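Local coordinates for 2L protein (Yaba-like disease virus, PDB 3IT8) that probably binds and sequesters host tumour necrosis factor, using an MHC class I-like fold, at residues 196-201 with 269-274; 216-221 with 275-280; 89-94 with 108-113; 207-212 with 283-288; 186-191 with 200-205. One frame throughout, in Å; residues are numbered along the deposited sequence.

Contact 1: 196-201 with 269-274; sequences GNMTLE and VRTTSK
M198 and T271 lie side by side across the two strands and point the same way, their CB atoms 3.7 Å apart. The first torsion of T271 (chi1 -57°) sets its two branches to different tasks. CG2 follows the M198 chain, whereas OG1 turns to L200 and stands 3.5 Å from L200 CG; these two side chains meet at a slant. M198, L200, V269 and T271 share one face of the sheet, and W216 of strand 213-218 lies against L200 and V269 there.

T199 and R270 occupy the other face. T199 folds its hydroxyl back to the opposite backbone, where T199 OG1 donates to V269 O over 3.2 Å from well above the carbonyl plane, 55° out of it. The same oxygen accepts from L200 N at 2.9 Å, this time in the plane, so one carbonyl is gripped from two directions. V269 N returns a bond to L200 O at 2.7 Å. Beyond this closed pair the backbone union is poorer: T271 N reaches M198 O with a bent, weak bond (N-H...O 128°).

At the 196-197 end, the R270 chain bends at chi2 and brings its guanidinium up to G196, whose CA lies over one face. The N197 and R270 side chains cross at about a right angle, with the amide and guanidinium planes well turned from each other, and N197 OD1 stays 3.5 Å from R270 NH1. D195 offers this guanidinium a long, weak ion pair. The chemistry implies an antiparallel strand pair held at L200-V269, where V269 O is doubly bound, that gives way to looser polar packing towards G196 and N197.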
# COMPACT_ATOMS: atom_id res chain seq x y z
N GLY D 196 27.86 5.00 50.72
CA GLY D 196 27.16 4.10 49.82
C GLY D 196 28.12 3.09 49.23
O GLY D 196 29.34 3.30 49.24
N ASN D 197 27.59 1.98 48.71
CA ASN D 197 28.45 0.95 48.14
C ASN D 197 29.27 1.43 46.95
O ASN D 197 30.45 1.76 47.11
CB ASN D 197 27.62 -0.29 47.77
CG ASN D 197 26.22 0.06 47.30
OD1 ASN D 197 25.42 0.64 48.04
ND2 ASN D 197 25.91 -0.30 46.06
N MET D 198 28.67 1.49 45.76
CA MET D 198 29.40 1.92 44.57
C MET D 198 28.81 3.14 43.84
O MET D 198 27.61 3.41 43.93
CB MET D 198 29.52 0.75 43.59
CG MET D 198 30.23 1.08 42.30
SD MET D 198 30.46 -0.36 41.26
CE MET D 198 32.22 -0.71 41.55
N THR D 199 29.67 3.87 43.13
CA THR D 199 29.26 5.05 42.38
C THR D 199 29.87 5.04 40.98
O THR D 199 31.07 4.79 40.81
CB THR D 199 29.67 6.36 43.11
OG1 THR D 199 28.68 7.36 42.88
CG2 THR D 199 31.03 6.89 42.60
N LEU D 200 29.05 5.30 39.97
CA LEU D 200 29.53 5.33 38.60
C LEU D 200 29.55 6.75 38.07
O LEU D 200 28.61 7.52 38.29
CB LEU D 200 28.67 4.43 37.72
CG LEU D 200 29.04 2.96 37.88
CD1 LEU D 200 28.01 2.07 37.24
CD2 LEU D 200 30.41 2.74 37.27
N GLU D 201 30.63 7.10 37.38
CA GLU D 201 30.77 8.43 36.84
C GLU D 201 31.13 8.39 35.37
O GLU D 201 32.21 7.94 35.00
CB GLU D 201 31.86 9.17 37.60
CG GLU D 201 32.07 10.59 37.13
CD GLU D 201 33.24 11.24 37.83
OE1 GLU D 201 33.23 11.27 39.08
OE2 GLU D 201 34.16 11.71 37.13
N VAL D 269 26.22 8.50 39.12
CA VAL D 269 25.10 7.61 39.41
C VAL D 269 25.34 6.78 40.67
O VAL D 269 26.42 6.22 40.87
CB VAL D 269 24.84 6.64 38.23
CG1 VAL D 269 23.83 5.58 38.63
CG2 VAL D 269 24.30 7.42 37.07
N ARG D 270 24.30 6.70 41.50
CA ARG D 270 24.36 5.95 42.75
C ARG D 270 24.10 4.47 42.48
O ARG D 270 22.95 4.05 42.33
CB ARG D 270 23.29 6.49 43.71
CG ARG D 270 23.80 6.89 45.07
CD ARG D 270 24.01 5.69 45.97
NE ARG D 270 24.33 6.11 47.33
CZ ARG D 270 24.43 5.28 48.37
NH1 ARG D 270 24.23 3.97 48.20
NH2 ARG D 270 24.71 5.75 49.57
N THR D 271 25.16 3.67 42.42
CA THR D 271 25.03 2.24 42.15
C THR D 271 24.43 1.48 43.33
O THR D 271 25.10 0.64 43.93
CB THR D 271 26.41 1.60 41.81
OG1 THR D 271 26.99 2.28 40.69
CG2 THR D 271 26.24 0.12 41.45
N THR D 272 23.18 1.79 43.68
CA THR D 272 22.53 1.10 44.79
C THR D 272 22.38 -0.37 44.43
O THR D 272 22.40 -0.74 43.25
CB THR D 272 21.14 1.70 45.08
OG1 THR D 272 21.28 3.09 45.39
CG2 THR D 272 20.47 0.98 46.25
N SER D 273 22.22 -1.22 45.44
CA SER D 273 22.09 -2.65 45.22
C SER D 273 20.75 -3.09 44.64
O SER D 273 20.53 -4.27 44.40
CB SER D 273 22.35 -3.41 46.52
OG SER D 273 22.34 -4.80 46.30
N LYS D 274 19.86 -2.13 44.42
CA LYS D 274 18.54 -2.43 43.86
C LYS D 274 18.65 -3.14 42.51
O LYS D 274 17.89 -4.07 42.22
CB LYS D 274 17.74 -1.14 43.67
CG LYS D 274 17.69 -0.25 44.89
CD LYS D 274 17.01 1.06 44.56
CE LYS D 274 17.07 2.03 45.72
NZ LYS D 274 16.42 3.33 45.37

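Contact 2: 216-221 with 275-280; sequences WIESEH and MSSQPV
I217 and V280 are joined by two backbone hydrogen bonds, the antiparallel hydrogen-bonded pair of this contact. I217 N donates to V280 O at 3.2 Å, nearly straight (166°) and in the carbonyl plane. V280 N donates to I217 O at 2.8 Å from above that plane. A weak third bond, S219 N to Q278 O at 3.4 Å, follows where the strand passes into the 3-10 turn at 219-221.

Apolar contact lies at the other end. P279 CB meets the edge of the W216 ring, 3.7 Å from W216 CE3, while W216 NE1 is hydrogen-bonded to D267 in the facing sheet. W216 also touches both C202 and C281, so it is the core tryptophan that packs on the disulfide in immunoglobulin domains, and the two strands correspond to C and F of that fold.

Side-chain polar bonds gather at the loop. S219 OG, turned back over its own backbone (chi1 59°), donates to S277 O at 2.8 Å, tilted 30° from the carbonyl plane. E218 CB passes 3.5 Å from S277 CB. Further along the same side chain, E218 OE1 accepts a weak bond from S276 OG at 3.4 Å.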
# COMPACT_ATOMS: atom_id res chain seq x y z
N TRP D 216 21.60 5.56 31.55
CA TRP D 216 22.22 4.47 32.29
C TRP D 216 21.34 3.23 32.17
O TRP D 216 20.19 3.22 32.62
CB TRP D 216 22.41 4.84 33.77
CG TRP D 216 23.44 5.88 33.96
CD1 TRP D 216 23.25 7.23 33.97
CD2 TRP D 216 24.85 5.67 34.10
NE1 TRP D 216 24.45 7.88 34.11
CE2 TRP D 216 25.46 6.94 34.19
CE3 TRP D 216 25.67 4.53 34.16
CZ2 TRP D 216 26.84 7.11 34.34
CZ3 TRP D 216 27.05 4.70 34.31
CH2 TRP D 216 27.62 5.98 34.40
N ILE D 217 21.89 2.19 31.56
CA ILE D 217 21.15 0.94 31.35
C ILE D 217 21.91 -0.27 31.87
O ILE D 217 23.11 -0.42 31.63
CB ILE D 217 20.89 0.74 29.85
CG1 ILE D 217 20.15 1.97 29.29
CG2 ILE D 217 20.08 -0.50 29.64
CD1 ILE D 217 19.98 1.94 27.80
N GLU D 218 21.21 -1.14 32.60
CA GLU D 218 21.85 -2.34 33.13
C GLU D 218 22.40 -3.14 31.95
O GLU D 218 21.70 -3.36 30.97
CB GLU D 218 20.85 -3.14 33.94
CG GLU D 218 20.62 -2.54 35.32
CD GLU D 218 19.45 -3.16 36.06
OE1 GLU D 218 19.37 -4.41 36.11
OE2 GLU D 218 18.62 -2.40 36.59
N SER D 219 23.66 -3.56 32.06
CA SER D 219 24.33 -4.31 30.98
C SER D 219 23.64 -5.59 30.51
O SER D 219 23.86 -6.02 29.37
CB SER D 219 25.76 -4.63 31.39
OG SER D 219 25.78 -5.40 32.57
N GLU D 220 22.82 -6.20 31.36
CA GLU D 220 22.12 -7.42 30.98
C GLU D 220 21.31 -7.19 29.71
O GLU D 220 21.25 -8.05 28.83
CB GLU D 220 21.18 -7.86 32.10
CG GLU D 220 20.15 -6.82 32.48
CD GLU D 220 19.04 -7.38 33.34
OE1 GLU D 220 18.31 -8.28 32.85
OE2 GLU D 220 18.88 -6.93 34.50
N HIS D 221 20.71 -6.01 29.61
CA HIS D 221 19.88 -5.66 28.46
C HIS D 221 20.60 -5.58 27.12
O HIS D 221 19.96 -5.44 26.08
CB HIS D 221 19.18 -4.35 28.73
CG HIS D 221 18.25 -4.41 29.90
ND1 HIS D 221 17.24 -5.34 29.99
CD2 HIS D 221 18.17 -3.65 31.02
CE1 HIS D 221 16.58 -5.16 31.12
NE2 HIS D 221 17.13 -4.14 31.76
N MET D 275 19.60 -2.70 41.70
CA MET D 275 19.82 -3.26 40.37
C MET D 275 20.30 -4.71 40.39
O MET D 275 20.15 -5.41 41.39
CB MET D 275 20.83 -2.41 39.60
CG MET D 275 22.11 -2.14 40.36
SD MET D 275 23.23 -1.11 39.41
CE MET D 275 22.51 0.51 39.67
N SER D 276 20.87 -5.15 39.27
CA SER D 276 21.36 -6.52 39.16
C SER D 276 22.20 -6.75 37.90
O SER D 276 22.20 -7.85 37.35
CB SER D 276 20.18 -7.49 39.16
OG SER D 276 19.34 -7.27 38.03
N SER D 277 22.91 -5.72 37.44
CA SER D 277 23.74 -5.85 36.24
C SER D 277 24.80 -4.77 36.13
O SER D 277 25.68 -4.84 35.27
CB SER D 277 22.88 -5.81 34.98
OG SER D 277 22.01 -6.92 34.90
N GLN D 278 24.72 -3.76 36.99
CA GLN D 278 25.66 -2.65 36.94
C GLN D 278 25.42 -1.92 35.64
O GLN D 278 25.72 -2.43 34.56
CB GLN D 278 27.10 -3.13 37.00
CG GLN D 278 28.08 -1.97 37.00
CD GLN D 278 29.52 -2.41 36.96
OE1 GLN D 278 30.00 -2.94 35.96
NE2 GLN D 278 30.23 -2.19 38.06
N PRO D 279 24.91 -0.68 35.72
CA PRO D 279 24.65 0.09 34.51
C PRO D 279 25.88 0.34 33.66
O PRO D 279 27.02 0.29 34.14
CB PRO D 279 24.05 1.38 35.05
CG PRO D 279 24.81 1.57 36.31
CD PRO D 279 24.78 0.18 36.91
N VAL D 280 25.61 0.60 32.39
CA VAL D 280 26.61 0.92 31.40
C VAL D 280 26.17 2.32 30.94
O VAL D 280 24.98 2.65 30.97
CB VAL D 280 26.56 -0.08 30.24
CG1 VAL D 280 25.21 -0.04 29.57
CG2 VAL D 280 27.64 0.25 29.27

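Contact 3: 89-94 with 108-113; sequences TSLSLI and GYVETA
I94 sits over one face of the Y109 ring, and this is the densest spot of the contact: I94 CB lies 3.8 Å from the ring centroid, 19° off its normal, a CH-pi arrangement. With chi1 of 61°, Y109 CG stands between the backbone N and the carbonyl carbon, which directs the ring to I94, and the two side chains run side by side. Beneath them the backbones close a hydrogen-bonded pair, I94 N to Y109 O and Y109 N to I94 O, both 2.8 Å. S92 and E111 form the next such pair, with S92 N to E111 O at 2.9 Å.

On the opposite face V110 is flanked by two leucines. L91 CD1 reaches V110 CG1 at 3.6 Å and L93 CD1 reaches V110 CG2 at 3.8 Å, each branch crossing at a slant. Helix 61-82 covers these leucines with W69, M73 and T76.

Towards T89 and A113 the packing slackens. The last bond, A113 N to S90 O, is weak at 3.4 Å, and T89 CB and A113 CB touch loosely, 4.1 Å apart, at two exposed residues.

The Y109 face has its own partners: E111 OE1 is hydrogen-bonded to Y243 OH and S92 OG to T8 OG1, and P248 lies on I94 and Y109, while the glycan carried by N6 touches I94. One hairpin, strands 90-100 and 103-112, thus has a helix on one face and residues of the Ig-like part on the other, the arrangement of the eight-stranded MHC class I platform.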
# COMPACT_ATOMS: atom_id res chain seq x y z
N THR D 89 9.24 37.54 40.88
CA THR D 89 9.96 38.60 40.20
C THR D 89 9.71 38.59 38.70
O THR D 89 9.51 39.64 38.07
CB THR D 89 11.46 38.45 40.37
OG1 THR D 89 11.75 38.23 41.75
CG2 THR D 89 12.18 39.69 39.88
N SER D 90 9.73 37.38 38.12
CA SER D 90 9.53 37.23 36.69
C SER D 90 8.86 35.93 36.27
O SER D 90 8.67 35.02 37.08
CB SER D 90 10.88 37.32 35.98
OG SER D 90 11.71 36.25 36.40
N LEU D 91 8.52 35.86 34.98
CA LEU D 91 7.86 34.72 34.37
C LEU D 91 8.54 34.43 33.04
O LEU D 91 8.91 35.35 32.31
CB LEU D 91 6.39 35.05 34.14
CG LEU D 91 5.49 33.87 33.79
CD1 LEU D 91 5.56 32.84 34.90
CD2 LEU D 91 4.05 34.36 33.62
N SER D 92 8.74 33.16 32.74
CA SER D 92 9.39 32.76 31.49
C SER D 92 8.66 31.66 30.72
O SER D 92 8.13 30.71 31.31
CB SER D 92 10.82 32.28 31.76
OG SER D 92 11.65 33.32 32.21
N LEU D 93 8.64 31.81 29.40
CA LEU D 93 8.02 30.81 28.53
C LEU D 93 9.17 30.14 27.78
O LEU D 93 9.75 30.72 26.88
CB LEU D 93 7.07 31.46 27.55
CG LEU D 93 6.49 30.45 26.55
CD1 LEU D 93 5.76 29.37 27.31
CD2 LEU D 93 5.56 31.15 25.55
N ILE D 94 9.50 28.91 28.17
CA ILE D 94 10.59 28.18 27.54
C ILE D 94 10.04 27.16 26.57
O ILE D 94 9.30 26.26 26.95
CB ILE D 94 11.44 27.44 28.60
CG1 ILE D 94 11.93 28.42 29.66
CG2 ILE D 94 12.63 26.77 27.94
CD1 ILE D 94 12.67 29.59 29.11
N GLY D 108 7.72 22.84 25.91
CA GLY D 108 7.09 24.13 26.05
C GLY D 108 6.58 24.18 27.46
O GLY D 108 5.60 23.50 27.79
N TYR D 109 7.24 24.94 28.32
CA TYR D 109 6.81 25.06 29.70
C TYR D 109 6.98 26.47 30.22
O TYR D 109 7.65 27.30 29.61
CB TYR D 109 7.58 24.08 30.56
CG TYR D 109 9.07 24.30 30.57
CD1 TYR D 109 9.67 25.17 31.48
CD2 TYR D 109 9.90 23.57 29.71
CE1 TYR D 109 11.05 25.30 31.55
CE2 TYR D 109 11.29 23.69 29.77
CZ TYR D 109 11.86 24.56 30.69
OH TYR D 109 13.23 24.65 30.77
N VAL D 110 6.34 26.75 31.36
CA VAL D 110 6.40 28.05 31.97
C VAL D 110 7.09 27.92 33.30
O VAL D 110 6.68 27.10 34.11
CB VAL D 110 4.96 28.60 32.19
CG1 VAL D 110 4.99 29.84 33.07
CG2 VAL D 110 4.33 28.93 30.85
N GLU D 111 8.14 28.70 33.53
CA GLU D 111 8.82 28.68 34.81
C GLU D 111 8.78 30.07 35.45
O GLU D 111 8.56 31.08 34.78
CB GLU D 111 10.26 28.19 34.70
CG GLU D 111 11.09 28.93 33.72
CD GLU D 111 12.51 28.41 33.68
OE1 GLU D 111 12.69 27.16 33.75
OE2 GLU D 111 13.45 29.24 33.55
N THR D 112 8.97 30.08 36.76
CA THR D 112 8.93 31.29 37.57
C THR D 112 10.30 31.49 38.19
O THR D 112 11.13 30.60 38.14
CB THR D 112 7.84 31.11 38.66
OG1 THR D 112 6.65 31.78 38.25
CG2 THR D 112 8.30 31.61 40.00
N ALA D 113 10.54 32.67 38.75
CA ALA D 113 11.84 32.92 39.38
C ALA D 113 12.01 31.91 40.53
O ALA D 113 13.13 31.63 40.96
CB ALA D 113 11.90 34.35 39.91

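Contact 4: 207-212 with 283-288; sequences FYPPDV and VFHDTL
D211 O takes two donors: H285 ND1 donates to it weakly at 3.3 Å, and a water donates to it at 2.7 Å. That water also accepts from D286 N at 3.1 Å and lies near D211 OD2. More acceptors surround it than it has protons, so its donations cannot all hold at once. It nevertheless ties the backbone of one segment to that of the other.

The H285 ring reaches across because its CG is trans to the backbone N (chi1 -178°), which carries the imidazole to the 207-212 loop. F207 CB lies over one of its faces, 4.0 Å from the ring centroid and 27° off the normal, while the F207 and H285 rings meet obliquely. V212 CG2 approaches ND1 at a slant and also covers a face of the F207 ring. P209 crosses H285 at about a right angle and sets its CG 3.7 Å from D286 CB.

Both segments carry signature sequences of C1-set immunoglobulin domains: F207-Y208-P209 where the B strand ends, and C281, V283 and H285, spaced as Cys-x-Val-x-His, along and at the end of the F strand.

D211 OD2 and D286 OD1 come within 4.0 Å, their carboxylate planes almost perpendicular (87°). The amino terminus at I1 is hydrogen-bonded to D211 OD2 and D286 OD2, and its positive charge probably offsets the like-charge approach. T100 adds a hydrogen bond to D211, and Y208 OH is hydrogen-bonded to D27 of the MHC-like platform.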
# COMPACT_ATOMS: atom_id res chain seq x y z
N PHE D 207 33.13 18.21 23.59
CA PHE D 207 32.26 17.90 22.44
C PHE D 207 31.66 19.23 21.96
O PHE D 207 31.39 20.09 22.81
CB PHE D 207 31.16 16.95 22.89
CG PHE D 207 30.50 17.36 24.17
CD1 PHE D 207 29.46 18.29 24.16
CD2 PHE D 207 30.89 16.79 25.38
CE1 PHE D 207 28.80 18.64 25.35
CE2 PHE D 207 30.25 17.13 26.58
CZ PHE D 207 29.20 18.05 26.56
N TYR D 208 31.45 19.43 20.66
CA TYR D 208 30.91 20.73 20.32
C TYR D 208 29.45 20.97 20.53
O TYR D 208 29.10 21.56 21.53
CB TYR D 208 31.22 21.24 18.91
CG TYR D 208 30.37 22.50 18.71
CD1 TYR D 208 30.32 23.49 19.72
CD2 TYR D 208 29.51 22.63 17.62
CE1 TYR D 208 29.41 24.56 19.65
CE2 TYR D 208 28.60 23.72 17.54
CZ TYR D 208 28.56 24.67 18.56
OH TYR D 208 27.68 25.73 18.49
N PRO D 209 28.59 20.56 19.58
CA PRO D 209 27.18 20.88 19.90
C PRO D 209 27.01 20.52 21.37
O PRO D 209 27.14 19.37 21.77
CB PRO D 209 26.39 20.04 18.90
CG PRO D 209 27.30 18.88 18.63
CD PRO D 209 28.71 19.46 18.62
N PRO D 210 26.78 21.54 22.22
CA PRO D 210 26.62 21.44 23.67
C PRO D 210 25.55 20.54 24.24
O PRO D 210 25.59 20.21 25.43
CB PRO D 210 26.48 22.89 24.12
CG PRO D 210 25.87 23.55 22.93
CD PRO D 210 26.55 22.93 21.75
N ASP D 211 24.60 20.14 23.41
CA ASP D 211 23.54 19.25 23.86
C ASP D 211 24.05 17.81 23.94
O ASP D 211 24.56 17.26 22.96
CB ASP D 211 22.31 19.33 22.94
CG ASP D 211 22.67 19.24 21.45
OD1 ASP D 211 23.47 20.08 20.97
OD2 ASP D 211 22.13 18.35 20.76
N VAL D 212 23.93 17.22 25.12
CA VAL D 212 24.36 15.85 25.33
C VAL D 212 23.38 15.23 26.28
O VAL D 212 22.91 15.87 27.21
CB VAL D 212 25.77 15.76 25.94
CG1 VAL D 212 25.98 14.41 26.58
CG2 VAL D 212 26.80 15.94 24.87
N VAL D 283 25.88 7.29 25.73
CA VAL D 283 26.00 8.71 25.42
C VAL D 283 25.39 9.11 24.09
O VAL D 283 25.78 8.59 23.05
CB VAL D 283 27.48 9.11 25.41
CG1 VAL D 283 27.65 10.50 24.85
CG2 VAL D 283 28.03 9.03 26.82
N PHE D 284 24.44 10.04 24.14
CA PHE D 284 23.78 10.52 22.92
C PHE D 284 24.31 11.90 22.55
O PHE D 284 24.17 12.85 23.31
CB PHE D 284 22.28 10.59 23.12
CG PHE D 284 21.65 9.26 23.35
CD1 PHE D 284 21.54 8.75 24.64
CD2 PHE D 284 21.14 8.52 22.28
CE1 PHE D 284 20.94 7.51 24.86
CE2 PHE D 284 20.54 7.27 22.49
CZ PHE D 284 20.44 6.76 23.78
N HIS D 285 24.92 11.99 21.38
CA HIS D 285 25.47 13.24 20.89
C HIS D 285 25.46 13.26 19.36
O HIS D 285 25.37 12.21 18.73
CB HIS D 285 26.89 13.40 21.41
CG HIS D 285 27.53 14.68 20.99
ND1 HIS D 285 27.28 15.88 21.62
CD2 HIS D 285 28.39 14.96 19.99
CE1 HIS D 285 27.95 16.84 21.02
NE2 HIS D 285 28.64 16.31 20.02
N ASP D 286 25.55 14.45 18.76
CA ASP D 286 25.53 14.56 17.30
C ASP D 286 26.61 13.70 16.66
O ASP D 286 26.36 13.00 15.68
CB ASP D 286 25.66 16.02 16.89
CG ASP D 286 24.33 16.75 16.88
OD1 ASP D 286 23.39 16.27 17.57
OD2 ASP D 286 24.21 17.80 16.19
N THR D 287 27.82 13.76 17.19
CA THR D 287 28.90 12.93 16.69
C THR D 287 28.58 11.63 17.42
O THR D 287 28.09 11.68 18.54
CB THR D 287 30.27 13.49 17.13
OG1 THR D 287 30.39 13.45 18.56
CG2 THR D 287 30.40 14.95 16.67
N LEU D 288 28.82 10.48 16.81
CA LEU D 288 28.45 9.19 17.45
C LEU D 288 26.99 9.13 17.88
O LEU D 288 26.69 9.25 19.06
CB LEU D 288 29.36 8.86 18.66
CG LEU D 288 29.68 9.52 20.04
CD1 LEU D 288 30.46 10.78 19.82
CD2 LEU D 288 28.44 9.78 20.88
O HOH W 1 24.40 16.85 20.29

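Contact 5: 186-191 with 200-205; sequences VKVTGN and LECTVN
The first hairpin of the immunoglobulin domain, its A and B strands, brings V186-T189 against E201-V204 in regular antiparallel register, the strand axes 4.5 Å apart and 167° between their directions. Two hydrogen-bonded pairs hold it. K187 N donates to T203 O at 3.2 Å, and T203 N answers to K187 O at 2.9 Å with a nearly straight bond (168°). T189 N to E201 O measures 2.7 Å, its donor tilted 25° from the carbonyl plane, and E201 N to T189 O measures 2.8 Å.

The non-hydrogen-bonded pairs V186-V204 and V188-C202 send their side chains to one face. C202 SG, trans to its backbone N, falls between the two valines: V186 CG1 is 4.0 Å and V188 CG2 4.1 Å from it, so methyl groups border the disulfide that C202 makes with C281. V186 and V204 run side by side in the same direction. V188 CG1 instead meets L200 CD2 at 3.9 Å as the two chains pass at an angle.

K187, T189, E201 and T203 take the opposite face, where the side chains are largely polar, although T203 turns its CG2 methyl to K187 O. E201 stretches out fully from CB, and the amide of N191, which is poorly ordered, stays near its carboxylate without a hydrogen bond.

Strand 185-189 is outermost in its four-stranded sheet, and strand 198-207 is bonded on its other side to strand 263-271. The valine face looks across to the second sheet, where W216 of strand 213-218 and C281 and V283 of strand 279-284 close the sandwich.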
# COMPACT_ATOMS: atom_id res chain seq x y z
N VAL D 186 35.08 9.65 26.03
CA VAL D 186 34.29 9.19 27.16
C VAL D 186 35.05 8.17 27.98
O VAL D 186 35.86 7.41 27.47
CB VAL D 186 32.96 8.56 26.68
CG1 VAL D 186 32.04 8.32 27.87
CG2 VAL D 186 32.30 9.45 25.65
N LYS D 187 34.77 8.20 29.28
CA LYS D 187 35.38 7.28 30.24
C LYS D 187 34.40 7.15 31.39
O LYS D 187 33.86 8.15 31.86
CB LYS D 187 36.71 7.84 30.73
CG LYS D 187 37.76 7.94 29.64
CD LYS D 187 38.69 9.12 29.85
CE LYS D 187 39.62 9.30 28.66
NZ LYS D 187 40.39 10.58 28.74
N VAL D 188 34.13 5.92 31.82
CA VAL D 188 33.22 5.70 32.94
C VAL D 188 34.05 5.23 34.12
O VAL D 188 34.78 4.26 34.01
CB VAL D 188 32.19 4.60 32.63
CG1 VAL D 188 31.27 4.42 33.83
CG2 VAL D 188 31.38 4.96 31.40
N THR D 189 33.94 5.90 35.26
CA THR D 189 34.73 5.50 36.42
C THR D 189 33.89 4.94 37.56
O THR D 189 32.78 5.41 37.82
CB THR D 189 35.53 6.67 36.96
OG1 THR D 189 36.43 7.13 35.95
CG2 THR D 189 36.33 6.24 38.17
N GLY D 190 34.42 3.94 38.23
CA GLY D 190 33.70 3.33 39.33
C GLY D 190 34.25 3.71 40.68
O GLY D 190 34.78 2.86 41.40
N ASN D 191 34.13 4.99 41.04
CA ASN D 191 34.62 5.47 42.33
C ASN D 191 33.68 4.93 43.40
O ASN D 191 32.90 4.02 43.15
CB ASN D 191 34.60 7.00 42.37
CG ASN D 191 35.37 7.62 41.23
OD1 ASN D 191 36.58 7.43 41.11
ND2 ASN D 191 34.68 8.37 40.38
N LEU D 200 29.05 5.30 39.97
CA LEU D 200 29.53 5.33 38.60
C LEU D 200 29.55 6.75 38.07
O LEU D 200 28.61 7.52 38.29
CB LEU D 200 28.67 4.43 37.72
CG LEU D 200 29.04 2.96 37.88
CD1 LEU D 200 28.01 2.07 37.24
CD2 LEU D 200 30.41 2.74 37.27
N GLU D 201 30.63 7.10 37.38
CA GLU D 201 30.77 8.43 36.84
C GLU D 201 31.13 8.39 35.37
O GLU D 201 32.21 7.94 35.00
CB GLU D 201 31.86 9.17 37.60
CG GLU D 201 32.07 10.59 37.13
CD GLU D 201 33.24 11.24 37.83
OE1 GLU D 201 33.23 11.27 39.08
OE2 GLU D 201 34.16 11.71 37.13
N CYS D 202 30.21 8.88 34.54
CA CYS D 202 30.40 8.93 33.10
C CYS D 202 30.88 10.33 32.78
O CYS D 202 30.21 11.30 33.11
CB CYS D 202 29.06 8.68 32.40
SG CYS D 202 29.15 8.29 30.63
N THR D 203 32.06 10.46 32.18
CA THR D 203 32.54 11.79 31.84
C THR D 203 32.81 11.90 30.35
O THR D 203 33.54 11.09 29.77
CB THR D 203 33.83 12.15 32.59
OG1 THR D 203 34.94 12.03 31.70
CG2 THR D 203 34.03 11.23 33.78
N VAL D 204 32.19 12.90 29.75
CA VAL D 204 32.31 13.16 28.32
C VAL D 204 33.16 14.41 28.14
O VAL D 204 32.81 15.48 28.63
CB VAL D 204 30.90 13.34 27.70
CG1 VAL D 204 30.99 13.35 26.18
CG2 VAL D 204 29.98 12.23 28.18
N ASN D 205 34.28 14.28 27.44
CA ASN D 205 35.20 15.39 27.26
C ASN D 205 35.23 16.10 25.94
O ASN D 205 35.39 15.49 24.87
CB ASN D 205 36.61 14.93 27.60
CG ASN D 205 36.75 14.53 29.04
OD1 ASN D 205 36.42 15.31 29.93
ND2 ASN D 205 37.22 13.31 29.28

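In the fold
Contact 3 closes first along the chain and stands alone in the MHC-like platform, its centre 33 to 36 Å from those of contacts 1, 2 and 5 and 27 Å from contact 4. The other four lie within the Ig-like range. Contacts 1 and 5 share L200, E201 and strand 198-207, joining it to strands 263-271 and 185-189 of one sheet. Contacts 2 and 4 both use strand 279-284 of the facing sheet, with contact 2 nested inside the loop that contact 4 closes. W216 bridges the layers, touching L200, C202, V188 and V269. The chain is thus a platform and a two-sheet sandwich, with contact 4 where they meet.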